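Local structure of coiled-coil and C2 domain-containing protein 1-like (Drosophila melanogaster, 6EI6) at residues L50-N55 / F106-C111; Y88-R91 / P95-K98; I128-A133 / V138-R143. The protein binds monophosphorylated phosphatidylinositols through its C2 domain and regulates the ESCRT-III core component shrub in endosomal protein sorting, probably by preventing its inappropriate polymerisation. All coordinates share one frame; numbering follows the deposited sequence.

Contact 1. Residues L50-N55 / F106-C111. With SO4 (sulfate ion), chain E.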
loop_
_atom_site.group_PDB
_atom_site.type_symbol
_atom_site.label_atom_id
_atom_site.label_comp_id
_atom_site.label_asym_id
_atom_site.label_seq_id
_atom_site.Cartn_x
_atom_site.Cartn_y
_atom_site.Cartn_z
ATOM N N LEU A 50 15.926 -3.247 5.196
ATOM C CA LEU A 50 15.470 -4.360 4.366
ATOM C C LEU A 50 14.062 -4.106 3.825
ATOM O O LEU A 50 13.819 -4.221 2.617
ATOM C CB LEU A 50 15.502 -5.650 5.174
ATOM C CG LEU A 50 15.259 -6.897 4.369
ATOM C CD1 LEU A 50 16.297 -6.976 3.256
ATOM C CD2 LEU A 50 15.303 -8.107 5.306
ATOM N N MET A 51 13.131 -3.738 4.712
ATOM C CA MET A 51 11.772 -3.439 4.287
ATOM C C MET A 51 11.745 -2.392 3.188
ATOM O O MET A 51 10.985 -2.523 2.218
ATOM C CB MET A 51 10.927 -2.959 5.466
ATOM C CG MET A 51 9.439 -2.848 5.134
ATOM S SD MET A 51 8.683 -4.485 4.855
ATOM C CE MET A 51 8.838 -5.178 6.482
ATOM N N MET A 52 12.552 -1.328 3.329
ATOM C CA MET A 52 12.552 -0.274 2.316
ATOM C C MET A 52 13.067 -0.802 0.984
ATOM O O MET A 52 12.529 -0.465 -0.075
ATOM C CB MET A 52 13.388 0.916 2.774
ATOM C CG MET A 52 12.656 1.874 3.720
ATOM S SD MET A 52 13.580 3.421 4.054
ATOM C CE MET A 52 13.833 4.024 2.383
ATOM N N CYS A 53 14.095 -1.642 1.021
ATOM C CA CYS A 53 14.602 -2.252 -0.206
ATOM C C CYS A 53 13.523 -3.050 -0.920
ATOM O O CYS A 53 13.367 -2.939 -2.139
ATOM C CB CYS A 53 15.796 -3.159 0.099
ATOM S SG CYS A 53 17.192 -2.216 0.664
ATOM N N LYS A 54 12.786 -3.882 -0.175
ATOM C CA LYS A 54 11.780 -4.749 -0.789
ATOM C C LYS A 54 10.611 -3.937 -1.334
ATOM O O LYS A 54 10.216 -4.122 -2.493
ATOM C CB LYS A 54 11.323 -5.799 0.221
ATOM C CG LYS A 54 12.422 -6.779 0.470
ATOM C CD LYS A 54 12.104 -7.789 1.523
ATOM C CE LYS A 54 13.219 -8.849 1.545
ATOM N NZ LYS A 54 13.122 -9.787 2.705
ATOM N N ASN A 55 10.084 -2.997 -0.529
ATOM C CA ASN A 55 9.018 -2.104 -0.986
ATOM C C ASN A 55 9.396 -1.409 -2.287
ATOM O O ASN A 55 8.630 -1.427 -3.262
ATOM C CB ASN A 55 8.692 -1.046 0.080
ATOM C CG ASN A 55 7.982 -1.620 1.320
ATOM O OD1 ASN A 55 7.662 -2.798 1.378
ATOM N ND2 ASN A 55 7.768 -0.774 2.328
ATOM N N PHE A 106 17.330 6.451 -2.533
ATOM C CA PHE A 106 16.005 6.061 -2.983
ATOM C C PHE A 106 15.394 7.316 -3.561
ATOM O O PHE A 106 15.749 8.435 -3.163
ATOM C CB PHE A 106 15.131 5.524 -1.852
ATOM C CG PHE A 106 15.616 4.218 -1.262
ATOM C CD1 PHE A 106 16.913 4.086 -0.783
ATOM C CD2 PHE A 106 14.767 3.125 -1.178
ATOM C CE1 PHE A 106 17.357 2.883 -0.238
ATOM C CE2 PHE A 106 15.208 1.910 -0.633
ATOM C CZ PHE A 106 16.502 1.797 -0.165
ATOM N N ASN A 107 14.513 7.156 -4.526
ATOM C CA ASN A 107 13.982 8.405 -5.048
ATOM C C ASN A 107 12.539 8.553 -4.599
ATOM O O ASN A 107 11.636 8.651 -5.435
ATOM C CB ASN A 107 14.111 8.459 -6.564
ATOM C CG ASN A 107 13.954 9.855 -7.104
ATOM O OD1 ASN A 107 13.956 10.834 -6.355
ATOM N ND2 ASN A 107 13.800 9.958 -8.408
ATOM N N ILE A 108 12.330 8.564 -3.277
ATOM C CA ILE A 108 10.996 8.318 -2.725
ATOM C C ILE A 108 10.017 9.390 -3.180
ATOM O O ILE A 108 8.842 9.101 -3.452
ATOM C CB ILE A 108 11.052 8.218 -1.187
ATOM C CG1 ILE A 108 11.915 7.029 -0.775
ATOM C CG2 ILE A 108 9.638 8.086 -0.589
ATOM C CD1 ILE A 108 12.689 7.281 0.494
ATOM N N VAL A 109 10.488 10.635 -3.301
ATOM C CA VAL A 109 9.615 11.748 -3.660
ATOM C C VAL A 109 9.096 11.666 -5.099
ATOM O O VAL A 109 8.158 12.393 -5.446
ATOM C CB VAL A 109 10.391 13.045 -3.308
ATOM C CG1 VAL A 109 10.004 14.243 -4.164
ATOM C CG2 VAL A 109 10.188 13.389 -1.827
ATOM N N HIS A 110 9.609 10.737 -5.920
ATOM C CA HIS A 110 9.348 10.714 -7.361
ATOM C C HIS A 110 8.884 9.349 -7.876
ATOM O O HIS A 110 9.140 9.017 -9.037
ATOM C CB HIS A 110 10.595 11.140 -8.151
ATOM C CG HIS A 110 10.922 12.598 -8.046
ATOM N ND1 HIS A 110 10.117 13.502 -7.381
ATOM C CD2 HIS A 110 11.973 13.308 -8.515
ATOM C CE1 HIS A 110 10.650 14.707 -7.456
ATOM N NE2 HIS A 110 11.780 14.615 -8.134
ATOM N N CYS A 111 8.234 8.518 -7.064
ATOM C CA CYS A 111 7.607 7.315 -7.620
ATOM C C CYS A 111 6.137 7.626 -7.830
ATOM O O CYS A 111 5.528 8.311 -7.013
ATOM C CB CYS A 111 7.803 6.076 -6.731
ATOM S SG CYS A 111 7.259 6.097 -5.005
HETATM S S SO4 E . 11.299 -11.604 -0.453
HETATM O O1 SO4 E . 12.654 -11.219 -0.868
HETATM O O2 SO4 E . 11.322 -11.982 0.967
HETATM O O3 SO4 E . 10.348 -10.499 -0.672
HETATM O O4 SO4 E . 10.882 -12.769 -1.240
#
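Met-52 lays its terminal methyl over one face of the Phe-106 ring, with CE 4.0 Å from the Phe-106 centroid, 17° off the normal and shifted toward the rim. The bend at the thioether, chi3 56°, turns CE back down onto the ring while the sulfur stays higher, Met-52 SD sitting 5.4 Å from the Phe-106 centroid. The methyl makes a CH-pi contact, and the more distant sulfur over the same face makes the pair Met-aromatic. The same methyl also meets the end of Ile-108, Met-52 CE to Ile-108 CD1 being 3.9 Å. Here the first helix of the helical hairpin, 34-62, is joined to the long connection that runs from strand 99-102 into the C2 beta-sandwich. Phe-106 is driven edge-first at the helix backbone: Met-52 O lies in the ring plane, 3.6 Å from Phe-106 CE2. Cys-53 SG brushes the far corner of the ring, 4.2 Å from Phe-106 CZ. Phe-72 meets Phe-106 edge-to-face, and Trp-265 packs on it. On another side of the helix the extended Lys-54 reaches a sulfate, probably from the crystallisation liquor, to which Arg-57 also bonds; Lys-54 NZ to sulfate O2 is weak at 3.3 Å.

Contact 2. Residues Y88-R91 / P95-K98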
loop_
_atom_site.group_PDB
_atom_site.type_symbol
_atom_site.label_atom_id
_atom_site.label_comp_id
_atom_site.label_asym_id
_atom_site.label_seq_id
_atom_site.Cartn_x
_atom_site.Cartn_y
_atom_site.Cartn_z
ATOM N N TYR A 88 24.036 -13.516 13.792
ATOM C CA TYR A 88 25.008 -14.578 14.037
ATOM C C TYR A 88 25.939 -14.224 15.198
ATOM O O TYR A 88 26.177 -15.053 16.086
ATOM C CB TYR A 88 25.796 -14.858 12.754
ATOM C CG TYR A 88 26.989 -15.764 12.950
ATOM C CD1 TYR A 88 26.834 -17.146 13.030
ATOM C CD2 TYR A 88 28.278 -15.237 13.060
ATOM C CE1 TYR A 88 27.928 -17.980 13.217
ATOM C CE2 TYR A 88 29.369 -16.062 13.246
ATOM C CZ TYR A 88 29.184 -17.431 13.326
ATOM O OH TYR A 88 30.269 -18.254 13.513
ATOM N N SER A 89 26.484 -13.000 15.208
ATOM C CA SER A 89 27.291 -12.567 16.345
ATOM C C SER A 89 26.536 -12.723 17.653
ATOM O O SER A 89 27.146 -12.994 18.693
ATOM C CB SER A 89 27.715 -11.110 16.178
ATOM O OG SER A 89 26.660 -10.244 16.550
ATOM N N LYS A 90 25.212 -12.543 17.622
ATOM C CA LYS A 90 24.395 -12.702 18.824
ATOM C C LYS A 90 24.119 -14.165 19.127
ATOM O O LYS A 90 24.015 -14.528 20.300
ATOM C CB LYS A 90 23.055 -11.965 18.689
ATOM C CG LYS A 90 23.137 -10.436 18.684
ATOM C CD LYS A 90 21.767 -9.807 18.943
ATOM C CE LYS A 90 21.460 -8.664 18.006
ATOM N NZ LYS A 90 20.033 -8.203 18.156
ATOM N N ARG A 91 23.977 -15.008 18.093
ATOM C CA ARG A 91 23.648 -16.415 18.317
ATOM C C ARG A 91 24.787 -17.115 19.031
ATOM O O ARG A 91 24.570 -17.827 20.014
ATOM C CB ARG A 91 23.320 -17.115 16.995
ATOM C CG ARG A 91 21.817 -17.383 16.801
ATOM C CD ARG A 91 21.507 -18.223 15.546
ATOM N NE ARG A 91 21.456 -19.660 15.833
ATOM C CZ ARG A 91 20.366 -20.425 15.722
ATOM N NH1 ARG A 91 19.207 -19.901 15.332
ATOM N NH2 ARG A 91 20.432 -21.721 16.008
ATOM N N PRO A 95 31.406 -10.004 20.200
ATOM C CA PRO A 95 31.063 -8.584 20.137
ATOM C C PRO A 95 30.154 -8.316 18.946
ATOM O O PRO A 95 30.221 -9.004 17.921
ATOM C CB PRO A 95 32.425 -7.884 19.997
ATOM C CG PRO A 95 33.413 -8.965 19.680
ATOM C CD PRO A 95 32.861 -10.224 20.265
ATOM N N LEU A 96 29.260 -7.347 19.125
ATOM C CA LEU A 96 28.533 -6.773 18.006
ATOM C C LEU A 96 29.528 -6.385 16.908
ATOM O O LEU A 96 30.651 -5.958 17.216
ATOM C CB LEU A 96 27.754 -5.539 18.487
ATOM C CG LEU A 96 26.289 -5.601 18.949
ATOM C CD1 LEU A 96 25.666 -6.954 18.741
ATOM C CD2 LEU A 96 26.158 -5.150 20.423
ATOM N N PRO A 97 29.176 -6.542 15.633
ATOM C CA PRO A 97 30.056 -6.026 14.572
ATOM C C PRO A 97 30.156 -4.506 14.613
ATOM O O PRO A 97 29.189 -3.804 14.924
ATOM C CB PRO A 97 29.388 -6.514 13.278
ATOM C CG PRO A 97 28.570 -7.700 13.687
ATOM C CD PRO A 97 28.102 -7.397 15.106
ATOM N N LYS A 98 31.353 -4.009 14.333
ATOM C CA LYS A 98 31.549 -2.593 14.061
ATOM C C LYS A 98 30.705 -2.144 12.873
ATOM O O LYS A 98 30.480 -2.888 11.918
ATOM C CB LYS A 98 33.024 -2.323 13.772
ATOM C CG LYS A 98 33.936 -2.627 14.959
ATOM C CD LYS A 98 35.118 -1.654 14.993
ATOM C CE LYS A 98 34.679 -0.260 14.554
ATOM N NZ LYS A 98 35.865 0.630 14.417
#
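Pro-97 offers Ser-89 the corner of its ring, not a broad surface: the hydroxyl approaches at the CD carbon, with Ser-89 OG 3.5 Å from Pro-97 CD. The serine methylene stands close to the same corner, Ser-89 CB to Pro-97 CD being 3.9 Å. Two residues back, the peptide carbonyl of Pro-95 is turned to the helix, and Ser-89 CB lies 3.7 Å from Pro-95 O. Ser-89 is thus lodged against three consecutive residues, since the CD1 methyl of Leu-96 also comes near the hydroxyl, 4.1 Å from Ser-89 OG. That methyl also skirts the aliphatic part of Lys-90, with Leu-96 CD1 4.3 Å from Lys-90 CG. Residues 95-98 run in a polyproline II conformation alongside the last turn of helix 66-91, so the chain doubles back beside the helix before entering strand 99-102; the backbone of Lys-98 already bonds to Asp-269. With chi1 at 80°, Ser-89 OG sits between its backbone N and carbonyl carbon and bonds to Val-86 O one turn back, while Lys-90 NZ pairs with Glu-43. The polar ends of both residues are therefore engaged within the helical hairpin, so between the two segments the contact is van der Waals touching, with polar atoms set against carbon, and Leu-96 adds packing on Ile-35 and Met-42 of helix 34-62.

Contact 3. Residues I128-A133 / V138-R143. With SO4 (sulfate ion), chain D.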
loop_
_atom_site.group_PDB
_atom_site.type_symbol
_atom_site.label_atom_id
_atom_site.label_comp_id
_atom_site.label_asym_id
_atom_site.label_seq_id
_atom_site.Cartn_x
_atom_site.Cartn_y
_atom_site.Cartn_z
ATOM N N ILE A 128 -14.564 -9.905 -10.568
ATOM C CA ILE A 128 -14.127 -11.255 -10.888
ATOM C C ILE A 128 -15.213 -12.187 -10.376
ATOM O O ILE A 128 -15.285 -12.448 -9.171
ATOM C CB ILE A 128 -12.764 -11.605 -10.267
ATOM C CG1 ILE A 128 -11.766 -10.467 -10.452
ATOM C CG2 ILE A 128 -12.250 -12.909 -10.854
ATOM C CD1 ILE A 128 -10.329 -10.875 -10.160
ATOM N N SER A 129 -16.070 -12.664 -11.275
ATOM C CA SER A 129 -16.998 -13.753 -10.998
ATOM C C SER A 129 -17.871 -13.482 -9.771
ATOM O O SER A 129 -17.865 -14.225 -8.790
ATOM C CB SER A 129 -16.225 -15.062 -10.868
ATOM O OG SER A 129 -15.267 -15.146 -11.914
ATOM N N TYR A 130 -18.612 -12.377 -9.845
ATOM C CA TYR A 130 -19.638 -12.093 -8.846
ATOM C C TYR A 130 -20.566 -13.293 -8.690
ATOM O O TYR A 130 -20.887 -13.983 -9.665
ATOM C CB TYR A 130 -20.461 -10.861 -9.249
ATOM C CG TYR A 130 -19.703 -9.550 -9.369
ATOM C CD1 TYR A 130 -18.522 -9.318 -8.668
ATOM C CD2 TYR A 130 -20.187 -8.527 -10.178
ATOM C CE1 TYR A 130 -17.836 -8.096 -8.789
ATOM C CE2 TYR A 130 -19.511 -7.308 -10.304
ATOM C CZ TYR A 130 -18.339 -7.095 -9.613
ATOM O OH TYR A 130 -17.688 -5.880 -9.753
ATOM N N ASN A 131 -20.997 -13.548 -7.453
ATOM C CA ASN A 131 -21.903 -14.665 -7.176
ATOM C C ASN A 131 -23.343 -14.171 -7.260
ATOM O O ASN A 131 -24.034 -13.978 -6.253
ATOM C CB ASN A 131 -21.605 -15.280 -5.818
ATOM C CG ASN A 131 -22.481 -16.484 -5.526
ATOM O OD1 ASN A 131 -22.479 -17.450 -6.290
ATOM N ND2 ASN A 131 -23.229 -16.437 -4.423
ATOM N N VAL A 132 -23.792 -13.970 -8.497
ATOM C CA VAL A 132 -25.128 -13.474 -8.779
ATOM C C VAL A 132 -25.988 -14.611 -9.326
ATOM O O VAL A 132 -25.515 -15.723 -9.564
ATOM C CB VAL A 132 -25.103 -12.292 -9.767
ATOM C CG1 VAL A 132 -24.449 -11.085 -9.136
ATOM C CG2 VAL A 132 -24.387 -12.686 -11.059
ATOM N N ALA A 133 -27.272 -14.309 -9.551
ATOM C CA ALA A 133 -28.164 -15.254 -10.213
ATOM C C ALA A 133 -28.075 -15.157 -11.728
ATOM O O ALA A 133 -28.505 -16.078 -12.428
ATOM C CB ALA A 133 -29.603 -15.032 -9.748
ATOM N N VAL A 138 -26.174 -9.600 -15.869
ATOM C CA VAL A 138 -25.958 -8.813 -14.672
ATOM C C VAL A 138 -25.245 -7.547 -15.147
ATOM O O VAL A 138 -24.295 -7.618 -15.939
ATOM C CB VAL A 138 -25.170 -9.606 -13.616
ATOM C CG1 VAL A 138 -23.675 -9.679 -13.920
ATOM C CG2 VAL A 138 -25.463 -9.083 -12.229
ATOM N N ASP A 139 -25.816 -6.392 -14.817
ATOM C CA ASP A 139 -25.217 -5.100 -15.115
ATOM C C ASP A 139 -24.756 -4.522 -13.792
ATOM O O ASP A 139 -25.504 -4.561 -12.806
ATOM C CB ASP A 139 -26.195 -4.139 -15.800
ATOM C CG ASP A 139 -26.679 -4.645 -17.141
ATOM O OD1 ASP A 139 -25.933 -5.398 -17.803
ATOM O OD2 ASP A 139 -27.811 -4.279 -17.548
ATOM N N THR A 140 -23.531 -4.000 -13.761
ATOM C CA THR A 140 -22.925 -3.615 -12.497
ATOM C C THR A 140 -22.260 -2.257 -12.621
ATOM O O THR A 140 -21.879 -1.815 -13.706
ATOM C CB THR A 140 -21.908 -4.655 -12.022
ATOM O OG1 THR A 140 -21.194 -5.152 -13.156
ATOM C CG2 THR A 140 -22.613 -5.810 -11.352
ATOM N N TYR A 141 -22.153 -1.595 -11.476
ATOM C CA TYR A 141 -21.384 -0.373 -11.317
ATOM C C TYR A 141 -20.905 -0.341 -9.869
ATOM O O TYR A 141 -21.442 -1.043 -9.007
ATOM C CB TYR A 141 -22.213 0.867 -11.699
ATOM C CG TYR A 141 -23.337 1.169 -10.744
ATOM C CD1 TYR A 141 -24.583 0.560 -10.884
ATOM C CD2 TYR A 141 -23.153 2.049 -9.691
ATOM C CE1 TYR A 141 -25.611 0.824 -9.998
ATOM C CE2 TYR A 141 -24.174 2.312 -8.800
ATOM C CZ TYR A 141 -25.404 1.694 -8.960
ATOM O OH TYR A 141 -26.413 1.965 -8.059
ATOM N N VAL A 142 -19.871 0.457 -9.604
ATOM C CA VAL A 142 -19.225 0.494 -8.294
ATOM C C VAL A 142 -19.240 1.927 -7.781
ATOM O O VAL A 142 -18.845 2.848 -8.500
ATOM C CB VAL A 142 -17.781 -0.052 -8.361
ATOM C CG1 VAL A 142 -17.185 -0.179 -6.971
ATOM C CG2 VAL A 142 -17.734 -1.379 -9.098
ATOM N N ARG A 143 -19.715 2.114 -6.553
ATOM C CA ARG A 143 -19.625 3.388 -5.858
ATOM C C ARG A 143 -18.371 3.431 -4.999
ATOM O O ARG A 143 -18.022 2.444 -4.343
ATOM C CB ARG A 143 -20.831 3.607 -4.954
ATOM C CG ARG A 143 -22.161 3.613 -5.652
ATOM C CD ARG A 143 -23.247 4.164 -4.718
ATOM N NE ARG A 143 -24.530 4.288 -5.399
ATOM C CZ ARG A 143 -24.812 5.210 -6.320
ATOM N NH1 ARG A 143 -23.896 6.108 -6.692
ATOM N NH2 ARG A 143 -26.018 5.229 -6.879
HETATM S S SO4 D . -26.628 9.176 -7.827
HETATM O O1 SO4 D . -25.671 8.389 -8.614
HETATM O O2 SO4 D . -25.906 9.949 -6.807
HETATM O O3 SO4 D . -27.366 10.092 -8.710
HETATM O O4 SO4 D . -27.577 8.268 -7.177
#
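Two van der Waals contacts join the segments. In the first, Val-132 and Val-138 reach toward each other tip to tip: Val-138 CG2 comes between the two branches of its partner, 3.8 Å from Val-132 CG1 and 3.9 Å from Val-132 CG2. Val-138 can do this because CG2 is anti to its own backbone N, pointing it across the loop. In the second, Thr-140 approaches the Tyr-130 ring at its edge, crossing it at a slant. Thr-140 CG2 is 3.6 Å from Tyr-130 CE2, near the ring plane, and Thr-140 OG1 comes to the same corner, 4.0 Å from Tyr-130 CE2. Ile-210 of strand 208-216 packs on both Val-132 and Thr-140.

The hydrogen bonds of these side chains lead away from the contact. Tyr-130 OH bonds to Tyr-169 OH, so the Tyr-169 phenol stands by both residues, though its bond to Thr-140 OG1 is weak. In the backbone, a weak bond from Val-132 N to Tyr-130 O closes an inverse gamma turn centred on Asn-131.

The charged group lies further along the strand. The flat end of Arg-143 rests one face over Tyr-141 CE2, 3.8 Å above the guanidinium plane, while its edge turns to a sulfate, again probably from the crystallisation liquor; Arg-143 NH1 to sulfate O1 is weak at 3.5 Å, and Lys-157 binds the same ion.

The loop bridges strand 119-128 of one sheet of the C2 sandwich and strand 140-145 of the other, and probably corresponds to the first calcium-binding loop of calcium-dependent relatives, though this domain lacks most of the residues crucial for calcium binding. Chemically, the two segments meet through methyls and a ring edge, with the tyrosine hydroxyl engaged by Tyr-169.

How the contacts relate
From the N terminus, helix 34-62 supplies the first half of contact 1, which stays open while the chain turns into helix 66-91. Contact 2 then closes a short loop at the far end of that helix, where the chain reverses toward strand 99-102, and is nested wholly inside the loop that 106-111 completes against 50-55. Contact 3 follows in series, closing the turn between the first two strands of the sandwich. Contacts 1 and 2 each pack a loop against a helix of the hairpin, their centres about 28 Å apart. Contact 3 packs the loop leaving one sheet against strand 140-145 of the other, its centre about 56 Å from that of contact 2, across the chain's centre.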